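Uncharacterized protein (Ruminococcus gnavus, PDB 4QAN) is of unknown function but adopts a cystatin-like fold, divergent within the NTF2-like superfamily, and can bind a magnesium ion. Local coordinates at residues L73-P79 with K268-Y272; A240-A244 with Y263-L267; L271-T277 with K296-M302. One frame throughout, in Å; residues are numbered along the deposited sequence.

In the fold
From the N terminus, the chain passes helix 61-67 and enters the loop at 73-79, which meets helix 254-275 only after a long excursion that includes helix 87-108, the five-stranded antiparallel sheet and helix 221-234. That is contact 1, the longest closure of the three. Within its span lies contact 2, a short local closure between helix 237-242 and the middle of helix 254-275; the salt bridge from Asp-75 to Lys-265 joins the two. Contact 3 begins where contact 1 ends, sharing Leu-271 and Tyr-272, and closes on 296-302, just before strand 305-314 of the mixed sheet. Helix 254-275 thus carries all three, linking the loop at 73-79 to the C-terminal sheet.

Contact 1: residues L73-P79 with K268-Y272; sequences LIDLPAP and KTMLY
Ile-74 and Thr-269 bring their backbones to a CA-CA distance of 6.2 Å, where a short 3-10 turn at 73-75 and the loop after it run up against helix 254-275. In this cystatin-like chain the contact joins the loop between helices 61-67 and 87-108 to the long helix 254-275. Lys-268 reaches across to the turn. Its CG lies anti to the backbone N, and a single bend at chi3 (68°) brings NZ between two backbone carbonyls. NZ donates to Ile-74 O at 2.9 Å and to Leu-76 O at 2.7 Å, in each case from above the carbonyl plane. A salt bridge to Glu-93 on helix 87-108 gives the ammonium a third partner, and this probably steadies its positive charge in a buried setting. A methionine in its place would probably leave the carbonyls of Ile-74 and Leu-76 without their donor and Glu-93 without its counter-charge, freeing the turn to shift from the helix.

Beside the lysine stands Tyr-272, with Lys-268 CG resting on one ring face near the rim. Ile-74 CG2 and Leu-73 CG approach the ring obliquely, on the side that bears CD2 and CE2: Ile-74 CG2 comes to 3.8 Å from Tyr-272 CD2, and Leu-73 CG meets CE2. Pro-79 approaches from the direction opposite to the tyrosine, its CD at the ring edge and 3.3 Å from Tyr-272 OH. Thr-269 OG1 turns back to bond Lys-265 O, one turn earlier in its own helix. A water in the plane of the ring links the hydroxyl to the loop, 2.6 Å from Tyr-272 OH and hydrogen-bonded to Leu-76 O at 2.7 Å.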
ATOM      1  N   LEU A  73       9.484  10.112  -3.949  1.00 44.27           N
ATOM      2  CA  LEU A  73       9.035   9.741  -2.609  1.00 39.13           C
ATOM      3  C   LEU A  73       7.565   9.318  -2.545  1.00 34.82           C
ATOM      4  O   LEU A  73       7.255   8.313  -1.921  1.00 32.09           O
ATOM      5  CB  LEU A  73       9.318  10.901  -1.638  1.00 40.72           C
ATOM      6  CG  LEU A  73       9.071  10.628  -0.161  1.00 39.48           C
ATOM      7  CD1 LEU A  73      10.017   9.549   0.335  1.00 40.96           C
ATOM      8  CD2 LEU A  73       9.248  11.897   0.643  1.00 43.11           C
ATOM      9  N   ILE A  74       6.663  10.050  -3.206  1.00 36.89           N
ATOM     10  CA  ILE A  74       5.239   9.667  -3.205  1.00 36.75           C
ATOM     11  C   ILE A  74       4.953   8.334  -3.881  1.00 41.13           C
ATOM     12  O   ILE A  74       3.848   7.826  -3.737  1.00 40.96           O
ATOM     13  CB  ILE A  74       4.278  10.696  -3.851  1.00 43.76           C
ATOM     14  CG1 ILE A  74       4.806  11.166  -5.206  1.00 50.44           C
ATOM     15  CG2 ILE A  74       3.992  11.861  -2.916  1.00 42.95           C
ATOM     16  CD1 ILE A  74       3.691  11.574  -6.144  1.00 57.97           C
ATOM     17  N   ASP A  75       5.922   7.767  -4.608  1.00 39.78           N
ATOM     18  CA  ASP A  75       5.755   6.435  -5.203  1.00 40.64           C
ATOM     19  C   ASP A  75       6.213   5.297  -4.291  1.00 37.60           C
ATOM     20  O   ASP A  75       6.044   4.130  -4.628  1.00 43.23           O
ATOM     21  CB  ASP A  75       6.462   6.351  -6.562  1.00 45.64           C
ATOM     22  CG  ASP A  75       5.851   7.294  -7.605  1.00 47.47           C
ATOM     23  OD1 ASP A  75       4.655   7.639  -7.493  1.00 49.26           O
ATOM     24  OD2 ASP A  75       6.565   7.694  -8.540  1.00 58.71           O
ATOM     25  N   LEU A  76       6.785   5.626  -3.136  1.00 36.29           N
ATOM     26  CA  LEU A  76       7.140   4.614  -2.142  1.00 36.46           C
ATOM     27  C   LEU A  76       6.158   4.635  -0.955  1.00 33.26           C
ATOM     28  O   LEU A  76       5.709   5.713  -0.560  1.00 29.92           O
ATOM     29  CB  LEU A  76       8.568   4.843  -1.636  1.00 42.11           C
ATOM     30  CG  LEU A  76       9.692   4.466  -2.615  1.00 49.63           C
ATOM     31  CD1 LEU A  76      11.060   4.852  -2.068  1.00 50.75           C
ATOM     32  CD2 LEU A  76       9.669   2.981  -2.960  1.00 55.80           C
ATOM     33  N   PRO A  77       5.844   3.450  -0.372  1.00 29.90           N
ATOM     34  CA  PRO A  77       4.958   3.391   0.805  1.00 30.27           C
ATOM     35  C   PRO A  77       5.461   4.220   1.990  1.00 31.12           C
ATOM     36  O   PRO A  77       6.660   4.465   2.113  1.00 36.50           O
ATOM     37  CB  PRO A  77       4.942   1.894   1.186  1.00 30.00           C
ATOM     38  CG  PRO A  77       5.347   1.165  -0.048  1.00 29.77           C
ATOM     39  CD  PRO A  77       6.245   2.102  -0.831  1.00 30.73           C
ATOM     40  N   ALA A  78       4.539   4.639   2.847  1.00 30.92           N
ATOM     41  CA  ALA A  78       4.853   5.536   3.968  1.00 29.31           C
ATOM     42  C   ALA A  78       5.872   4.905   4.900  1.00 31.22           C
ATOM     43  O   ALA A  78       5.929   3.673   4.976  1.00 34.33           O
ATOM     44  CB  ALA A  78       3.579   5.881   4.736  1.00 29.09           C
ATOM     45  N   PRO A  79       6.670   5.738   5.615  1.00 31.39           N
ATOM     46  CA  PRO A  79       7.759   5.294   6.483  1.00 38.32           C
ATOM     47  C   PRO A  79       7.321   4.771   7.876  1.00 38.86           C
ATOM     48  O   PRO A  79       7.678   5.331   8.924  1.00 36.94           O
ATOM     49  CB  PRO A  79       8.630   6.551   6.597  1.00 39.03           C
ATOM     50  CG  PRO A  79       7.654   7.663   6.515  1.00 35.25           C
ATOM     51  CD  PRO A  79       6.663   7.210   5.484  1.00 34.96           C
ATOM     52  N   LYS A 268      -1.681   9.572   1.904  1.00 28.16           N
ATOM     53  CA  LYS A 268      -0.240   9.803   2.071  1.00 27.60           C
ATOM     54  C   LYS A 268       0.236  11.052   1.351  1.00 30.18           C
ATOM     55  O   LYS A 268       0.993  11.870   1.888  1.00 26.55           O
ATOM     56  CB  LYS A 268       0.551   8.616   1.531  1.00 30.52           C
ATOM     57  CG  LYS A 268       2.061   8.761   1.705  1.00 30.01           C
ATOM     58  CD  LYS A 268       2.849   7.693   0.978  1.00 29.08           C
ATOM     59  CE  LYS A 268       2.733   7.836  -0.524  1.00 29.96           C
ATOM     60  NZ  LYS A 268       3.282   6.629  -1.199  1.00 34.37           N
ATOM     61  N   THR A 269      -0.238  11.201   0.128  1.00 31.18           N
ATOM     62  CA  THR A 269       0.176  12.282  -0.702  1.00 29.49           C
ATOM     63  C   THR A 269      -0.276  13.612  -0.092  1.00 30.64           C
ATOM     64  O   THR A 269       0.472  14.592  -0.094  1.00 29.61           O
ATOM     65  CB  THR A 269      -0.340  12.054  -2.131  1.00 32.07           C
ATOM     66  OG1 THR A 269       0.281  10.868  -2.649  1.00 30.28           O
ATOM     67  CG2 THR A 269      -0.020  13.238  -3.027  1.00 30.41           C
HETATM   68  N   MSE A 270      -1.484  13.617   0.457  1.00 31.34           N
HETATM   69  CA  MSE A 270      -2.041  14.789   1.116  1.00 28.56           C
HETATM   70  C   MSE A 270      -1.213  15.124   2.341  1.00 27.60           C
HETATM   71  O   MSE A 270      -0.814  16.266   2.522  1.00 28.17           O
HETATM   72  CB  MSE A 270      -3.515  14.550   1.457  1.00 25.68           C
HETATM   73  CG  MSE A 270      -4.058  15.787   2.170  1.00 24.77           C
HETATM   74 SE   MSE A 270      -5.941  15.656   2.686  0.75 20.48          SE
HETATM   75  CE  MSE A 270      -5.695  14.633   4.352  1.00 21.46           C
ATOM     76  N   LEU A 271      -0.931  14.140   3.183  1.00 27.49           N
ATOM     77  CA  LEU A 271      -0.106  14.379   4.362  1.00 27.26           C
ATOM     78  C   LEU A 271       1.280  14.911   3.973  1.00 28.54           C
ATOM     79  O   LEU A 271       1.807  15.818   4.638  1.00 28.64           O
ATOM     80  CB  LEU A 271       0.039  13.106   5.203  1.00 30.91           C
ATOM     81  CG  LEU A 271      -1.255  12.425   5.645  1.00 32.65           C
ATOM     82  CD1 LEU A 271      -0.931  11.142   6.371  1.00 32.76           C
ATOM     83  CD2 LEU A 271      -2.116  13.334   6.510  1.00 33.70           C
ATOM     84  N   TYR A 272       1.866  14.369   2.898  1.00 27.71           N
ATOM     85  CA  TYR A 272       3.185  14.822   2.450  1.00 29.10           C
ATOM     86  C   TYR A 272       3.084  16.281   2.016  1.00 28.30           C
ATOM     87  O   TYR A 272       4.032  17.058   2.187  1.00 27.01           O
ATOM     88  CB  TYR A 272       3.716  13.946   1.308  1.00 29.84           C
ATOM     89  CG  TYR A 272       4.270  12.575   1.716  1.00 27.89           C
ATOM     90  CD1 TYR A 272       4.090  12.050   3.006  1.00 27.88           C
ATOM     91  CD2 TYR A 272       4.972  11.811   0.800  1.00 26.79           C
ATOM     92  CE1 TYR A 272       4.602  10.810   3.341  1.00 28.58           C
ATOM     93  CE2 TYR A 272       5.467  10.561   1.125  1.00 27.84           C
ATOM     94  CZ  TYR A 272       5.284  10.070   2.389  1.00 26.61           C
ATOM     95  OH  TYR A 272       5.800   8.840   2.690  1.00 28.47           O
TER
HETATM   96  O   HOH W   1       7.118   7.497   0.870  1.00 31.53           O

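Contact 2: residues A240-A244 with Y263-L267; sequences ALAFA and YAKEL
Leu-241 and Ala-264 mark the closest approach of the backbones, their CA atoms 6.8 Å apart, where the C-terminal part of helix 237-242 and the residues just after it lie beside the middle of helix 254-275. No hydrogen bond crosses between the segments; the interface is made by apolar side chains and one aromatic ring. Ala-244 is held by its own N, which donates to Leu-241 O, and its methyl is set squarely over Tyr-263. The CB lies 3.3 Å from the centroid of the Tyr-263 ring and only 9° off the normal, a CH-pi contact over the centre of the face and tightly packed.

The ring reaches this position because Tyr-263 CG extends anti to the backbone N (chi1 -171°), sending the side chain across to the shorter helix. Leu-241 meets the same ring differently: its CD2 comes at the edge, near the ring plane, 3.8 Å from Tyr-263 CD2. That one methyl also leans on the backbone of the long helix, 3.7 Å from Ala-264 CA, and touches the Ala-264 methyl. Ala-264 offers only a methyl here, which probably allows Leu-241 CD2 to reach that backbone. One turn further on, Leu-267 CD2 meets Ala-240 CB at 3.8 Å and lies 4.2 Å from Leu-241 CD2, so both branched residues share one patch.

Around this patch, Phe-228 of helix 221-234 touches both Tyr-263 and Leu-267, Ala-92 of helix 87-108 touches Ala-264, and Ile-351 of strand 349-353 touches Tyr-263. The arrangement is a pair of consecutive helices packed through alanines, leucines and one tyrosine, consistent with the helical layer that lies against the curved sheet in NTF2-like folds.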
ATOM      1  N   ALA A 240      -9.730   6.490   8.652  1.00 26.81           N
ATOM      2  CA  ALA A 240      -9.569   7.436   7.561  1.00 26.78           C
ATOM      3  C   ALA A 240      -9.800   6.762   6.203  1.00 31.13           C
ATOM      4  O   ALA A 240     -10.456   7.345   5.321  1.00 29.33           O
ATOM      5  CB  ALA A 240      -8.207   8.088   7.612  1.00 25.60           C
ATOM      6  N   LEU A 241      -9.289   5.543   6.031  1.00 30.10           N
ATOM      7  CA  LEU A 241      -9.476   4.844   4.753  1.00 30.00           C
ATOM      8  C   LEU A 241     -10.927   4.387   4.590  1.00 33.77           C
ATOM      9  O   LEU A 241     -11.500   4.536   3.510  1.00 29.31           O
ATOM     10  CB  LEU A 241      -8.553   3.648   4.643  1.00 28.68           C
ATOM     11  CG  LEU A 241      -7.063   3.976   4.638  1.00 27.58           C
ATOM     12  CD1 LEU A 241      -6.269   2.698   4.878  1.00 27.63           C
ATOM     13  CD2 LEU A 241      -6.617   4.661   3.357  1.00 27.14           C
ATOM     14  N   ALA A 242     -11.517   3.862   5.672  1.00 32.89           N
ATOM     15  CA  ALA A 242     -12.945   3.497   5.702  1.00 31.15           C
ATOM     16  C   ALA A 242     -13.896   4.567   5.140  1.00 29.22           C
ATOM     17  O   ALA A 242     -14.912   4.228   4.540  1.00 29.43           O
ATOM     18  CB  ALA A 242     -13.370   3.141   7.114  1.00 30.74           C
ATOM     19  N   PHE A 243     -13.588   5.843   5.346  1.00 29.68           N
ATOM     20  CA  PHE A 243     -14.441   6.953   4.823  1.00 27.27           C
ATOM     21  C   PHE A 243     -14.526   7.028   3.305  1.00 29.22           C
ATOM     22  O   PHE A 243     -15.449   7.648   2.762  1.00 31.82           O
ATOM     23  CB  PHE A 243     -13.996   8.318   5.379  1.00 28.14           C
ATOM     24  CG  PHE A 243     -14.496   8.595   6.776  1.00 32.06           C
ATOM     25  CD1 PHE A 243     -15.855   8.680   7.033  1.00 37.15           C
ATOM     26  CD2 PHE A 243     -13.613   8.755   7.830  1.00 33.42           C
ATOM     27  CE1 PHE A 243     -16.326   8.912   8.323  1.00 41.10           C
ATOM     28  CE2 PHE A 243     -14.071   9.012   9.111  1.00 32.31           C
ATOM     29  CZ  PHE A 243     -15.427   9.079   9.361  1.00 35.59           C
ATOM     30  N   ALA A 244     -13.557   6.444   2.611  1.00 31.73           N
ATOM     31  CA  ALA A 244     -13.605   6.367   1.146  1.00 34.63           C
ATOM     32  C   ALA A 244     -13.814   4.939   0.628  1.00 33.40           C
ATOM     33  O   ALA A 244     -13.700   4.689  -0.559  1.00 37.27           O
ATOM     34  CB  ALA A 244     -12.336   6.950   0.567  1.00 37.30           C
ATOM     35  N   TYR A 263      -6.245   4.714  -2.454  1.00 32.21           N
ATOM     36  CA  TYR A 263      -6.709   5.815  -1.613  1.00 34.16           C
ATOM     37  C   TYR A 263      -5.654   6.115  -0.543  1.00 31.33           C
ATOM     38  O   TYR A 263      -5.398   7.274  -0.237  1.00 31.79           O
ATOM     39  CB  TYR A 263      -8.084   5.547  -1.001  1.00 30.95           C
ATOM     40  CG  TYR A 263      -8.654   6.767  -0.302  1.00 34.58           C
ATOM     41  CD1 TYR A 263      -9.190   7.826  -1.037  1.00 38.25           C
ATOM     42  CD2 TYR A 263      -8.643   6.871   1.092  1.00 37.31           C
ATOM     43  CE1 TYR A 263      -9.700   8.950  -0.409  1.00 40.36           C
ATOM     44  CE2 TYR A 263      -9.159   7.986   1.735  1.00 42.49           C
ATOM     45  CZ  TYR A 263      -9.684   9.027   0.977  1.00 46.94           C
ATOM     46  OH  TYR A 263     -10.215  10.137   1.595  1.00 44.19           O
ATOM     47  N   ALA A 264      -5.033   5.062  -0.013  1.00 25.01           N
ATOM     48  CA  ALA A 264      -3.932   5.209   0.913  1.00 28.26           C
ATOM     49  C   ALA A 264      -2.817   6.082   0.321  1.00 25.90           C
ATOM     50  O   ALA A 264      -2.230   6.929   1.015  1.00 23.47           O
ATOM     51  CB  ALA A 264      -3.379   3.853   1.306  1.00 26.47           C
ATOM     52  N   LYS A 265      -2.512   5.835  -0.943  1.00 24.23           N
ATOM     53  CA  LYS A 265      -1.544   6.631  -1.649  1.00 26.67           C
ATOM     54  C   LYS A 265      -1.948   8.094  -1.732  1.00 26.77           C
ATOM     55  O   LYS A 265      -1.085   8.961  -1.544  1.00 26.55           O
ATOM     56  CB  LYS A 265      -1.310   6.089  -3.051  1.00 28.18           C
ATOM     57  CG  LYS A 265      -0.091   6.720  -3.681  1.00 28.91           C
ATOM     58  CD  LYS A 265       0.238   6.147  -5.034  1.00 34.82           C
ATOM     59  CE  LYS A 265       1.491   6.836  -5.551  1.00 35.75           C
ATOM     60  NZ  LYS A 265       1.803   6.393  -6.917  1.00 41.70           N
ATOM     61  N   GLU A 266      -3.225   8.361  -2.037  1.00 29.16           N
ATOM     62  CA  GLU A 266      -3.753   9.749  -2.128  1.00 30.23           C
ATOM     63  C   GLU A 266      -3.705  10.442  -0.774  1.00 29.45           C
ATOM     64  O   GLU A 266      -3.432  11.649  -0.683  1.00 32.64           O
ATOM     65  CB  GLU A 266      -5.240   9.802  -2.546  1.00 37.19           C
ATOM     66  CG  GLU A 266      -5.624   9.448  -3.976  1.00 44.70           C
ATOM     67  CD  GLU A 266      -7.166   9.435  -4.190  1.00 59.27           C
ATOM     68  OE1 GLU A 266      -7.896  10.472  -3.982  1.00 35.56           O
ATOM     69  OE2 GLU A 266      -7.666   8.355  -4.593  1.00 69.20           O
ATOM     70  N   LEU A 267      -4.030   9.686   0.267  1.00 27.15           N
ATOM     71  CA  LEU A 267      -4.015  10.190   1.632  1.00 28.82           C
ATOM     72  C   LEU A 267      -2.579  10.543   2.030  1.00 28.92           C
ATOM     73  O   LEU A 267      -2.288  11.696   2.395  1.00 27.03           O
ATOM     74  CB  LEU A 267      -4.643   9.159   2.578  1.00 27.76           C
ATOM     75  CG  LEU A 267      -4.602   9.378   4.098  1.00 34.16           C
ATOM     76  CD1 LEU A 267      -4.867  10.820   4.476  1.00 33.91           C
ATOM     77  CD2 LEU A 267      -5.591   8.462   4.814  1.00 34.20           C
TER

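Contact 3: residues L271-T277 with K296-M302; sequences LYGFLGT and KLNPEYM
Leu-275 and Met-302, a selenomethionine, form the apolar centre. Their side chains cross at about a right angle, with Met-302 CE 3.7 Å from Leu-275 CG, while a bend at chi2 (-65°) in Met-302 lets its SE lie 3.8 Å from Leu-271 CD2. Next to them, Leu-297 puts CD2 over the face of the Tyr-272 ring opposite Lys-268, offset toward the rim, in a CH-pi contact 4.1 Å from the centroid, and the same methyl touches Thr-277 OG1.

Farther out, helix 254-275 ends in a Schellman motif with Gly-276, at positive phi, as its C-prime residue. Thr-277 N and OG1 both donate to Tyr-272 O, at 2.8 and 3.2 Å, from the same face of that carbonyl. At the polar edge the Lys-296 chain runs past Thr-277 CG2, and NZ donates to Leu-275 O at 3.1 Å in the carbonyl plane; its bond to Gly-276 O is weak. A water donates to both Leu-275 O and Lys-296 O.

The helix end thus sits between the 296-302 loop and the mixed sheet: Tyr-331 of strand 322-331 touches Leu-275 and Met-302, and Phe-274 makes edge-to-face contacts with Tyr-329 and Tyr-336 on adjacent strands.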
ATOM      1  N   LEU A 271      -0.931  14.140   3.183  1.00 27.49           N
ATOM      2  CA  LEU A 271      -0.106  14.379   4.362  1.00 27.26           C
ATOM      3  C   LEU A 271       1.280  14.911   3.973  1.00 28.54           C
ATOM      4  O   LEU A 271       1.807  15.818   4.638  1.00 28.64           O
ATOM      5  CB  LEU A 271       0.039  13.106   5.203  1.00 30.91           C
ATOM      6  CG  LEU A 271      -1.255  12.425   5.645  1.00 32.65           C
ATOM      7  CD1 LEU A 271      -0.931  11.142   6.371  1.00 32.76           C
ATOM      8  CD2 LEU A 271      -2.116  13.334   6.510  1.00 33.70           C
ATOM      9  N   TYR A 272       1.866  14.369   2.898  1.00 27.71           N
ATOM     10  CA  TYR A 272       3.185  14.822   2.450  1.00 29.10           C
ATOM     11  C   TYR A 272       3.084  16.281   2.016  1.00 28.30           C
ATOM     12  O   TYR A 272       4.032  17.058   2.187  1.00 27.01           O
ATOM     13  CB  TYR A 272       3.716  13.946   1.308  1.00 29.84           C
ATOM     14  CG  TYR A 272       4.270  12.575   1.716  1.00 27.89           C
ATOM     15  CD1 TYR A 272       4.090  12.050   3.006  1.00 27.88           C
ATOM     16  CD2 TYR A 272       4.972  11.811   0.800  1.00 26.79           C
ATOM     17  CE1 TYR A 272       4.602  10.810   3.341  1.00 28.58           C
ATOM     18  CE2 TYR A 272       5.467  10.561   1.125  1.00 27.84           C
ATOM     19  CZ  TYR A 272       5.284  10.070   2.389  1.00 26.61           C
ATOM     20  OH  TYR A 272       5.800   8.840   2.690  1.00 28.47           O
ATOM     21  N   GLY A 273       1.928  16.668   1.487  1.00 28.75           N
ATOM     22  CA  GLY A 273       1.689  18.071   1.116  1.00 30.86           C
ATOM     23  C   GLY A 273       1.799  19.020   2.306  1.00 33.53           C
ATOM     24  O   GLY A 273       2.408  20.094   2.204  1.00 33.80           O
ATOM     25  N   PHE A 274       1.200  18.636   3.433  1.00 33.57           N
ATOM     26  CA  PHE A 274       1.267  19.453   4.660  1.00 35.38           C
ATOM     27  C   PHE A 274       2.674  19.404   5.257  1.00 35.51           C
ATOM     28  O   PHE A 274       3.147  20.379   5.823  1.00 38.33           O
ATOM     29  CB  PHE A 274       0.256  18.986   5.717  1.00 33.32           C
ATOM     30  CG  PHE A 274      -1.180  19.189   5.328  1.00 32.54           C
ATOM     31  CD1 PHE A 274      -1.697  20.459   5.156  1.00 35.48           C
ATOM     32  CD2 PHE A 274      -2.035  18.101   5.181  1.00 32.00           C
ATOM     33  CE1 PHE A 274      -3.024  20.640   4.811  1.00 34.58           C
ATOM     34  CE2 PHE A 274      -3.365  18.280   4.828  1.00 31.54           C
ATOM     35  CZ  PHE A 274      -3.859  19.554   4.653  1.00 33.46           C
ATOM     36  N   LEU A 275       3.335  18.264   5.127  1.00 36.12           N
ATOM     37  CA  LEU A 275       4.708  18.124   5.586  1.00 36.96           C
ATOM     38  C   LEU A 275       5.730  18.829   4.699  1.00 38.97           C
ATOM     39  O   LEU A 275       6.890  18.952   5.086  1.00 41.63           O
ATOM     40  CB  LEU A 275       5.072  16.652   5.677  1.00 36.83           C
ATOM     41  CG  LEU A 275       4.321  15.853   6.738  1.00 38.44           C
ATOM     42  CD1 LEU A 275       4.462  14.353   6.492  1.00 38.53           C
ATOM     43  CD2 LEU A 275       4.833  16.223   8.113  1.00 37.95           C
ATOM     44  N   GLY A 276       5.326  19.268   3.509  1.00 36.58           N
ATOM     45  CA  GLY A 276       6.264  19.878   2.557  1.00 34.35           C
ATOM     46  C   GLY A 276       7.166  18.897   1.808  1.00 34.29           C
ATOM     47  O   GLY A 276       8.239  19.257   1.376  1.00 35.58           O
ATOM     48  N   THR A 277       6.721  17.667   1.617  1.00 36.43           N
ATOM     49  CA  THR A 277       7.578  16.628   1.058  1.00 36.17           C
ATOM     50  C   THR A 277       6.989  15.935  -0.152  1.00 36.05           C
ATOM     51  O   THR A 277       7.572  14.969  -0.634  1.00 38.89           O
ATOM     52  CB  THR A 277       7.801  15.516   2.079  1.00 34.29           C
ATOM     53  OG1 THR A 277       6.533  15.018   2.505  1.00 30.67           O
ATOM     54  CG2 THR A 277       8.591  16.011   3.256  1.00 38.25           C
ATOM     55  N   LYS A 296      11.789  14.919   8.400  1.00 43.36           N
ATOM     56  CA  LYS A 296      10.748  15.799   7.896  1.00 42.03           C
ATOM     57  C   LYS A 296       9.413  15.074   7.643  1.00 39.83           C
ATOM     58  O   LYS A 296       8.362  15.716   7.504  1.00 38.84           O
ATOM     59  CB  LYS A 296      11.292  16.424   6.611  1.00 47.83           C
ATOM     60  CG  LYS A 296      10.581  17.645   6.067  1.00 49.88           C
ATOM     61  CD  LYS A 296      11.513  18.350   5.085  1.00 52.99           C
ATOM     62  CE  LYS A 296      10.763  18.957   3.910  1.00 56.73           C
ATOM     63  NZ  LYS A 296       9.710  19.906   4.358  1.00 62.01           N
ATOM     64  N   LEU A 297       9.442  13.743   7.602  1.00 36.35           N
ATOM     65  CA  LEU A 297       8.220  12.945   7.465  1.00 35.32           C
ATOM     66  C   LEU A 297       7.545  12.617   8.808  1.00 34.00           C
ATOM     67  O   LEU A 297       6.515  11.945   8.834  1.00 36.11           O
ATOM     68  CB  LEU A 297       8.515  11.638   6.711  1.00 35.48           C
ATOM     69  CG  LEU A 297       9.058  11.785   5.289  1.00 36.38           C
ATOM     70  CD1 LEU A 297       9.557  10.449   4.754  1.00 38.31           C
ATOM     71  CD2 LEU A 297       7.989  12.360   4.380  1.00 37.50           C
ATOM     72  N   ASN A 298       8.122  13.068   9.916  1.00 35.34           N
ATOM     73  CA  ASN A 298       7.547  12.828  11.243  1.00 35.42           C
ATOM     74  C   ASN A 298       6.097  13.331  11.303  1.00 34.02           C
ATOM     75  O   ASN A 298       5.850  14.515  11.085  1.00 34.21           O
ATOM     76  CB  ASN A 298       8.399  13.524  12.311  1.00 35.84           C
ATOM     77  CG  ASN A 298       7.982  13.175  13.731  1.00 36.83           C
ATOM     78  OD1 ASN A 298       6.901  12.657  13.986  1.00 36.44           O
ATOM     79  ND2 ASN A 298       8.852  13.471  14.666  1.00 42.65           N
ATOM     80  N   PRO A 299       5.135  12.436  11.582  1.00 33.18           N
ATOM     81  CA  PRO A 299       3.738  12.851  11.607  1.00 32.50           C
ATOM     82  C   PRO A 299       3.227  13.332  12.974  1.00 33.91           C
ATOM     83  O   PRO A 299       2.038  13.583  13.115  1.00 34.44           O
ATOM     84  CB  PRO A 299       3.011  11.563  11.197  1.00 34.45           C
ATOM     85  CG  PRO A 299       3.852  10.477  11.806  1.00 33.44           C
ATOM     86  CD  PRO A 299       5.271  10.972  11.752  1.00 35.71           C
ATOM     87  N   GLU A 300       4.098  13.472  13.969  1.00 38.29           N
ATOM     88  CA  GLU A 300       3.662  13.815  15.328  1.00 41.22           C
ATOM     89  C   GLU A 300       2.853  15.114  15.399  1.00 43.45           C
ATOM     90  O   GLU A 300       2.123  15.323  16.373  1.00 46.63           O
ATOM     91  CB  GLU A 300       4.856  13.924  16.282  1.00 45.67           C
ATOM     92  CG  GLU A 300       5.692  15.171  16.033  1.00 52.31           C
ATOM     93  CD  GLU A 300       6.976  15.242  16.843  1.00 59.03           C
ATOM     94  OE1 GLU A 300       7.117  14.515  17.853  1.00 56.16           O
ATOM     95  OE2 GLU A 300       7.845  16.053  16.453  1.00 62.94           O
ATOM     96  N   TYR A 301       2.990  15.989  14.399  1.00 38.43           N
ATOM     97  CA  TYR A 301       2.278  17.272  14.397  1.00 36.26           C
ATOM     98  C   TYR A 301       0.938  17.253  13.657  1.00 33.74           C
ATOM     99  O   TYR A 301       0.244  18.286  13.586  1.00 34.41           O
ATOM    100  CB  TYR A 301       3.171  18.367  13.836  1.00 39.46           C
ATOM    101  CG  TYR A 301       4.415  18.602  14.649  1.00 44.84           C
ATOM    102  CD1 TYR A 301       4.328  19.091  15.947  1.00 49.75           C
ATOM    103  CD2 TYR A 301       5.679  18.346  14.128  1.00 46.34           C
ATOM    104  CE1 TYR A 301       5.461  19.316  16.708  1.00 53.96           C
ATOM    105  CE2 TYR A 301       6.824  18.580  14.882  1.00 53.51           C
ATOM    106  CZ  TYR A 301       6.705  19.065  16.174  1.00 58.59           C
ATOM    107  OH  TYR A 301       7.820  19.307  16.949  1.00 73.86           O
HETATM  108  N   MSE A 302       0.568  16.084  13.128  1.00 30.08           N
HETATM  109  CA  MSE A 302      -0.749  15.879  12.540  1.00 29.25           C
HETATM  110  C   MSE A 302      -1.858  16.091  13.553  1.00 30.97           C
HETATM  111  O   MSE A 302      -3.005  16.349  13.186  1.00 30.46           O
HETATM  112  CB  MSE A 302      -0.873  14.478  11.918  1.00 27.79           C
HETATM  113  CG  MSE A 302      -0.007  14.329  10.678  1.00 26.65           C
HETATM  114 SE   MSE A 302      -0.673  15.543   9.267  0.75 22.50          SE
HETATM  115  CE  MSE A 302       1.076  15.797   8.430  1.00 29.17           C
TER
HETATM  116  O   HOH W   2       7.538  18.204   7.797  1.00 44.67           O